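Local coordinates for protein EmGH1 (Erythrobacter marinus, PDB 5Z87) that is a family 3 glycoside hydrolase that probably acts as a beta-glucosidase, releasing sugar units from beta-linked glucosides, at residues Y93-E98 and A125-E130. Sequence-based numbering, arbitrary orientation.
Sequences YSASLE and AFVFEE
The Tyr-93 side chain extends beyond the end of its strand to Glu-130, its hydroxyl donating a hydrogen bond; the 2.4 Å between Tyr-93 OH and Glu-130 OE1 is unusually short, and its exact length is to be taken with caution. With CG anti to the backbone N (chi1 174°), the ring runs on in the direction of the neighbouring strand; OE1 sits at its edge, near the ring plane, while the carboxylate plane stands almost perpendicular to it, at 87°. Tyr-93 and Glu-130 line the pocket in which a dithiothreitol, probably from the crystallisation liquor, is bound, and Glu-130 OE1 also bonds it. One residue on, the main chain gives a sheet bond: Ser-94 N meets Phe-128 O at 2.8 Å. This illustrates how a TIM-type barrel, here the N-terminal domain of a family 3 glycoside hydrolase, joins adjacent parallel strands, 91-93 and 126-129, and sets pocket residues at or just beyond their C-terminal ends. The chain then turns off the sheet, and a buried carboxylate receives it. Glu-129, bent at chi2 (-74°), offers OE1 to two amides, Ala-95 N at 2.7 Å and Ser-96 N at 3.0 Å, which approach from opposite faces of the carboxylate plane. Ala-95 also sets CB against Val-127 CG1, 3.8 Å away, beside Val-108 of helix 101-116. Ser-96 OG donates to the other oxygen, Glu-129 OE2, at 2.9 Å, from above the carboxylate plane, bringing to three the bonds that fix this group's rotation.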
# COMPACT_ATOMS: atom_id res chain seq x y z
N TYR A 93 9.62 -2.85 -33.69
CA TYR A 93 9.27 -1.79 -32.76
C TYR A 93 10.16 -0.59 -33.03
O TYR A 93 11.38 -0.73 -33.15
CB TYR A 93 9.45 -2.26 -31.31
CG TYR A 93 9.25 -1.17 -30.28
CD1 TYR A 93 8.16 -0.33 -30.33
CD2 TYR A 93 10.15 -1.02 -29.24
CE1 TYR A 93 7.97 0.65 -29.37
CE2 TYR A 93 9.97 -0.05 -28.27
CZ TYR A 93 8.89 0.78 -28.33
OH TYR A 93 8.73 1.74 -27.37
N SER A 94 9.54 0.58 -33.17
CA SER A 94 10.27 1.85 -33.20
C SER A 94 11.11 2.00 -34.48
O SER A 94 12.35 2.07 -34.42
CB SER A 94 11.14 1.98 -31.94
OG SER A 94 11.45 3.33 -31.68
N ALA A 95 10.44 2.07 -35.63
CA ALA A 95 11.09 2.21 -36.92
C ALA A 95 11.31 3.66 -37.32
O ALA A 95 12.03 3.92 -38.29
CB ALA A 95 10.27 1.51 -38.01
N SER A 96 10.71 4.60 -36.59
CA SER A 96 10.86 6.01 -36.92
C SER A 96 12.30 6.47 -36.78
O SER A 96 12.79 7.26 -37.60
CB SER A 96 9.94 6.83 -36.02
OG SER A 96 9.87 6.20 -34.74
N LEU A 97 13.00 5.99 -35.74
CA LEU A 97 14.42 6.32 -35.47
C LEU A 97 14.54 7.84 -35.37
O LEU A 97 13.72 8.48 -34.69
CB LEU A 97 15.31 5.66 -36.53
CG LEU A 97 15.16 4.16 -36.78
CD1 LEU A 97 16.04 3.74 -37.95
CD2 LEU A 97 15.52 3.37 -35.54
N GLU A 98 15.53 8.46 -36.01
CA GLU A 98 15.69 9.90 -35.97
C GLU A 98 15.15 10.58 -37.22
O GLU A 98 15.53 11.73 -37.50
CB GLU A 98 17.16 10.26 -35.74
CG GLU A 98 17.75 9.72 -34.44
CD GLU A 98 17.61 10.70 -33.27
OE1 GLU A 98 17.48 10.24 -32.11
OE2 GLU A 98 17.62 11.93 -33.51
N ALA A 125 5.44 -6.77 -42.09
CA ALA A 125 5.59 -6.62 -40.65
C ALA A 125 4.55 -5.66 -40.07
O ALA A 125 4.14 -4.70 -40.73
CB ALA A 125 6.99 -6.11 -40.32
N PHE A 126 4.10 -5.94 -38.85
CA PHE A 126 3.56 -4.87 -38.02
C PHE A 126 4.69 -3.90 -37.72
O PHE A 126 5.83 -4.31 -37.48
CB PHE A 126 2.96 -5.40 -36.71
CG PHE A 126 1.46 -5.60 -36.75
CD1 PHE A 126 0.61 -4.57 -37.15
CD2 PHE A 126 0.90 -6.82 -36.41
CE1 PHE A 126 -0.77 -4.77 -37.20
CE2 PHE A 126 -0.49 -7.02 -36.46
CZ PHE A 126 -1.32 -5.99 -36.85
N VAL A 127 4.40 -2.61 -37.80
CA VAL A 127 5.37 -1.56 -37.49
C VAL A 127 4.80 -0.83 -36.28
O VAL A 127 3.87 -0.03 -36.42
CB VAL A 127 5.60 -0.61 -38.67
CG1 VAL A 127 6.59 0.49 -38.30
CG2 VAL A 127 6.10 -1.39 -39.88
N PHE A 128 5.34 -1.11 -35.10
CA PHE A 128 4.76 -0.63 -33.85
C PHE A 128 5.47 0.64 -33.41
O PHE A 128 6.71 0.68 -33.34
CB PHE A 128 4.87 -1.69 -32.74
CG PHE A 128 3.95 -2.87 -32.91
CD1 PHE A 128 2.58 -2.70 -32.86
CD2 PHE A 128 4.47 -4.15 -33.10
CE1 PHE A 128 1.72 -3.79 -33.01
CE2 PHE A 128 3.62 -5.23 -33.23
CZ PHE A 128 2.23 -5.05 -33.20
N GLU A 129 4.70 1.68 -33.12
CA GLU A 129 5.25 2.92 -32.58
C GLU A 129 4.53 3.25 -31.28
O GLU A 129 3.59 2.56 -30.88
CB GLU A 129 5.15 4.06 -33.60
CG GLU A 129 5.91 3.77 -34.92
CD GLU A 129 7.41 3.87 -34.78
OE1 GLU A 129 8.13 3.42 -35.70
OE2 GLU A 129 7.89 4.40 -33.75
N GLU A 130 4.98 4.30 -30.59
CA GLU A 130 4.33 4.78 -29.38
C GLU A 130 3.48 5.99 -29.73
O GLU A 130 3.93 6.88 -30.45
CB GLU A 130 5.34 5.16 -28.30
CG GLU A 130 6.31 4.07 -27.94
CD GLU A 130 5.71 3.01 -27.03
OE1 GLU A 130 6.43 2.04 -26.71
OE2 GLU A 130 4.53 3.14 -26.64